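Ribokinase (Giardia lamblia, PDB 6WHJ) probably catalyses the magnesium-dependent transfer of a phosphate from ATP to O-5 of D-ribose, as a homodimeric sugar kinase of the PfkB family. Local coordinates at residues G259-G264 with D335-K340; V319-T324 with R331-D336. All blocks are in the same frame, centred on the assembly; numbering follows the deposited sequence.

Interaction 1: G259-G264 with D335-K340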
# COMPACT_ATOMS: atom_id res chain seq x y z
N GLY B 259 -10.08 -34.03 2.24
CA GLY B 259 -8.70 -33.72 1.94
C GLY B 259 -8.56 -32.73 0.79
O GLY B 259 -9.48 -32.47 0.02
N ILE B 260 -7.36 -32.16 0.68
CA ILE B 260 -7.06 -31.31 -0.46
C ILE B 260 -7.09 -32.14 -1.73
O ILE B 260 -6.88 -33.36 -1.72
CB ILE B 260 -5.70 -30.59 -0.32
CG1 ILE B 260 -4.56 -31.60 -0.31
CG2 ILE B 260 -5.66 -29.70 0.92
CD1 ILE B 260 -3.20 -30.96 -0.21
N TYR B 261 -7.37 -31.48 -2.84
CA TYR B 261 -7.15 -32.03 -4.17
C TYR B 261 -5.94 -31.32 -4.75
O TYR B 261 -5.95 -30.09 -4.90
CB TYR B 261 -8.37 -31.83 -5.06
CG TYR B 261 -8.07 -31.98 -6.53
CD1 TYR B 261 -7.98 -33.23 -7.12
CD2 TYR B 261 -7.86 -30.86 -7.33
CE1 TYR B 261 -7.70 -33.36 -8.47
CE2 TYR B 261 -7.58 -30.98 -8.68
CZ TYR B 261 -7.50 -32.24 -9.25
OH TYR B 261 -7.22 -32.36 -10.59
N SER B 262 -4.88 -32.07 -5.04
CA SER B 262 -3.69 -31.48 -5.62
C SER B 262 -3.78 -31.58 -7.13
O SER B 262 -3.83 -32.68 -7.69
CB SER B 262 -2.42 -32.18 -5.12
OG SER B 262 -1.29 -31.59 -5.74
N HIS B 263 -3.79 -30.42 -7.79
CA HIS B 263 -3.90 -30.35 -9.24
C HIS B 263 -2.55 -30.23 -9.93
O HIS B 263 -2.45 -30.52 -11.12
CB HIS B 263 -4.78 -29.15 -9.64
CG HIS B 263 -5.17 -29.14 -11.08
ND1 HIS B 263 -6.01 -30.10 -11.63
CD2 HIS B 263 -4.86 -28.29 -12.08
CE1 HIS B 263 -6.18 -29.84 -12.91
NE2 HIS B 263 -5.50 -28.75 -13.21
N GLY B 264 -1.52 -29.82 -9.20
CA GLY B 264 -0.22 -29.57 -9.79
C GLY B 264 0.56 -28.63 -8.90
O GLY B 264 0.17 -28.36 -7.76
N ASP B 335 -15.44 -29.79 -13.28
CA ASP B 335 -16.11 -31.06 -13.56
C ASP B 335 -15.15 -32.10 -14.11
O ASP B 335 -15.22 -33.28 -13.75
CB ASP B 335 -17.28 -30.87 -14.53
CG ASP B 335 -18.49 -30.21 -13.89
OD1 ASP B 335 -19.40 -29.81 -14.65
OD2 ASP B 335 -18.53 -30.09 -12.65
N ASP B 336 -14.25 -31.69 -15.02
CA ASP B 336 -13.33 -32.64 -15.62
C ASP B 336 -12.41 -33.25 -14.56
O ASP B 336 -12.28 -34.48 -14.48
CB ASP B 336 -12.50 -31.98 -16.72
CG ASP B 336 -13.32 -31.67 -17.97
OD1 ASP B 336 -12.92 -30.75 -18.72
OD2 ASP B 336 -14.37 -32.31 -18.20
N ALA B 337 -11.78 -32.41 -13.74
CA ALA B 337 -10.83 -32.92 -12.76
C ALA B 337 -11.51 -33.71 -11.65
O ALA B 337 -10.88 -34.58 -11.04
CB ALA B 337 -10.02 -31.77 -12.18
N LEU B 338 -12.79 -33.43 -11.38
CA LEU B 338 -13.53 -34.21 -10.39
C LEU B 338 -13.78 -35.63 -10.88
O LEU B 338 -13.86 -36.56 -10.07
CB LEU B 338 -14.85 -33.51 -10.05
CG LEU B 338 -15.66 -33.95 -8.83
CD1 LEU B 338 -14.79 -34.06 -7.59
CD2 LEU B 338 -16.83 -33.02 -8.55
N SER B 339 -13.89 -35.81 -12.20
CA SER B 339 -14.11 -37.13 -12.78
C SER B 339 -12.86 -37.99 -12.67
O SER B 339 -12.94 -39.17 -12.30
CB SER B 339 -14.54 -36.99 -14.24
OG SER B 339 -15.49 -35.95 -14.39
N LYS B 340 -11.70 -37.43 -13.00
CA LYS B 340 -10.45 -38.17 -12.87
C LYS B 340 -10.14 -38.48 -11.41
O LYS B 340 -9.63 -39.56 -11.09
CB LYS B 340 -9.31 -37.39 -13.53

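Interaction 2: V319-T324 with R331-D336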
# COMPACT_ATOMS: atom_id res chain seq x y z
N VAL B 319 -4.89 -22.91 -6.94
CA VAL B 319 -3.54 -22.74 -6.43
C VAL B 319 -2.47 -23.08 -7.45
O VAL B 319 -1.30 -22.76 -7.22
CB VAL B 319 -3.28 -23.57 -5.14
CG1 VAL B 319 -4.07 -23.00 -3.97
CG2 VAL B 319 -3.61 -25.03 -5.36
N THR B 320 -2.83 -23.71 -8.57
CA THR B 320 -1.88 -23.93 -9.66
C THR B 320 -1.80 -22.75 -10.62
O THR B 320 -1.06 -22.82 -11.61
CB THR B 320 -2.23 -25.21 -10.44
OG1 THR B 320 -3.45 -25.05 -11.17
CG2 THR B 320 -2.36 -26.39 -9.48
N ARG B 321 -2.53 -21.67 -10.34
CA ARG B 321 -2.58 -20.51 -11.21
C ARG B 321 -2.39 -19.25 -10.38
O ARG B 321 -2.69 -19.21 -9.18
CB ARG B 321 -3.92 -20.44 -11.95
CG ARG B 321 -4.32 -21.75 -12.60
CD ARG B 321 -5.76 -21.73 -13.07
NE ARG B 321 -6.07 -22.95 -13.80
CZ ARG B 321 -7.22 -23.17 -14.43
NH1 ARG B 321 -8.17 -22.25 -14.42
NH2 ARG B 321 -7.40 -24.31 -15.07
N LYS B 322 -1.89 -18.20 -11.04
CA LYS B 322 -1.73 -16.90 -10.42
C LYS B 322 -2.92 -16.01 -10.78
O LYS B 322 -3.46 -16.10 -11.88
CB LYS B 322 -0.42 -16.24 -10.89
N GLY B 323 -3.34 -15.17 -9.83
CA GLY B 323 -4.26 -14.09 -10.17
C GLY B 323 -5.51 -13.85 -9.34
O GLY B 323 -6.47 -13.26 -9.86
N THR B 324 -5.51 -14.25 -8.07
CA THR B 324 -6.65 -14.06 -7.16
C THR B 324 -7.91 -14.71 -7.74
O THR B 324 -8.09 -15.93 -7.61
CB THR B 324 -6.91 -12.57 -6.87
OG1 THR B 324 -5.70 -11.95 -6.41
CG2 THR B 324 -7.97 -12.41 -5.78
N ARG B 331 -16.25 -24.00 -14.80
CA ARG B 331 -16.96 -25.18 -14.31
C ARG B 331 -16.53 -26.47 -15.02
O ARG B 331 -16.37 -27.51 -14.38
CB ARG B 331 -18.47 -24.98 -14.45
CG ARG B 331 -19.29 -26.17 -13.97
CD ARG B 331 -18.93 -26.56 -12.55
NE ARG B 331 -19.79 -27.63 -12.05
CZ ARG B 331 -20.89 -27.42 -11.34
NH1 ARG B 331 -21.62 -28.43 -10.91
NH2 ARG B 331 -21.26 -26.18 -11.04
N GLN B 332 -16.37 -26.43 -16.34
CA GLN B 332 -15.96 -27.64 -17.05
C GLN B 332 -14.61 -28.12 -16.54
O GLN B 332 -14.39 -29.33 -16.41
CB GLN B 332 -15.94 -27.41 -18.56
CG GLN B 332 -16.08 -28.69 -19.38
CD GLN B 332 -17.31 -29.53 -19.00
OE1 GLN B 332 -17.26 -30.76 -19.00
NE2 GLN B 332 -18.42 -28.86 -18.68
N GLU B 333 -13.69 -27.20 -16.27
CA GLU B 333 -12.40 -27.58 -15.70
C GLU B 333 -12.57 -28.26 -14.35
O GLU B 333 -11.88 -29.25 -14.05
CB GLU B 333 -11.49 -26.37 -15.56
CG GLU B 333 -11.17 -25.67 -16.87
CD GLU B 333 -10.55 -24.31 -16.65
OE1 GLU B 333 -10.95 -23.34 -17.32
OE2 GLU B 333 -9.66 -24.22 -15.77
N VAL B 334 -13.47 -27.74 -13.50
CA VAL B 334 -13.75 -28.38 -12.22
C VAL B 334 -14.42 -29.73 -12.42
O VAL B 334 -14.02 -30.73 -11.81
CB VAL B 334 -14.61 -27.46 -11.33
CG1 VAL B 334 -14.83 -28.10 -9.98
CG2 VAL B 334 -13.98 -26.11 -11.17
N ASP B 335 -15.44 -29.79 -13.28
CA ASP B 335 -16.11 -31.06 -13.56
C ASP B 335 -15.15 -32.10 -14.11
O ASP B 335 -15.22 -33.28 -13.75
CB ASP B 335 -17.28 -30.87 -14.53
CG ASP B 335 -18.49 -30.21 -13.89
OD1 ASP B 335 -19.40 -29.81 -14.65
OD2 ASP B 335 -18.53 -30.09 -12.65
N ASP B 336 -14.25 -31.69 -15.02
CA ASP B 336 -13.33 -32.64 -15.62
C ASP B 336 -12.41 -33.25 -14.56
O ASP B 336 -12.28 -34.48 -14.48
CB ASP B 336 -12.50 -31.98 -16.72
CG ASP B 336 -13.32 -31.67 -17.97
OD1 ASP B 336 -12.92 -30.75 -18.72
OD2 ASP B 336 -14.37 -32.31 -18.20

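Interaction 1: G259-G264 with D335-K340
Y261 and A337 make most of this small surface contact, in which the phenol end of the tyrosine lies against a single methyl group on helix 331-341. CG of Y261 stands anti to the backbone N (chi1 162°), and from there the ring extends toward the helix until Y261 OH is 3.3 Å from A337 CB and Y261 CZ is 3.9 Å from the same methyl. The methyl meets the ring obliquely. H263 approaches this methyl more loosely, with H263 CE1 4.4 Å from A337 CB.

The two aromatic side chains are tied to each other. Y261 OH and H263 ND1 are hydrogen-bonded at 2.8 Å, and either could be the donor. Y261 CZ lies at the imidazole edge, in its plane; the bond probably limits rotation of both rings. Both also lean on helix 301-318, Y261 on V313 and H263 on I317, while L338 packs against F310 and V313 of that helix. The loop that follows edge strand 255-258 is thereby packed against the two C-terminal helices of the ribokinase-type alpha/beta fold.

Interaction 2: V319-T324 with R331-D336
R321 and E333 form a salt bridge between the loop after helix 301-318 and the first turn of the C-terminal helix 331-341 in this PfkB-family kinase. E333 OE2 accepts from both terminal nitrogens of the guanidinium group. R321 NH2 is modelled 2.4 Å from E333 OE2, a very short separation, and R321 NH1 adds a weak hydrogen bond of 2.8 Å to the same oxygen. As modelled, both nitrogens point to E333 OE2 rather than each taking its own oxygen, a detail that remains doubtful at 2.65 Å resolution.

E333 OE2 sits at the edge of the guanidinium group, near its plane, while the carboxylate is turned 41° from that plane. R321 runs extended from CG to NE and E333 beyond CG, which lets the charged ends meet between loop and helix with no apolar contact between their stems. E333 OE1 has a weak hydrogen bond of its own to the backbone N of R330.

This outer bridge contrasts with the packed face of the same helix. V334 is buried against F310 and A314 of helix 301-318 and P329, whereas R321 and E333 remain partly exposed and Q332 and D336 are exposed. R331 is gripped by several partners: its guanidinium group also bonds E286 and the backbone O of V55. R321 and G323 are predicted to belong to the potassium site, and R321 touches S327, another predicted member; which atoms would bind is not established, and the R321 side chain is engaged with E333. Within the helix turn, R331 NE donates to the syn side of D335 OD2 at 2.8 Å, the nitrogen lying 34° out of the carboxylate plane and the oxygen 5° out of the guanidinium plane.

Interactions 1 and 2 use overlapping parts of helix 331-341, with D335 and D336 common to both, and their centres lie 10 Å apart. The loops they bring to the helix also touch: G264 N is 3.5 Å from T320 CG2, and H263 CD2 is 3.7 Å from T320 OG1. Interaction 1 is packing on a methyl group without a salt bridge; interaction 2 is an ionic pair. Both lie near the predicted potassium site: segment 319-324 holds R321 and G323 of it, of which R321 makes the contact, and the H263 side chain of interaction 1 comes within about 5 Å of that of R321. Neither contact contains a residue of the predicted ribose or ATP sites.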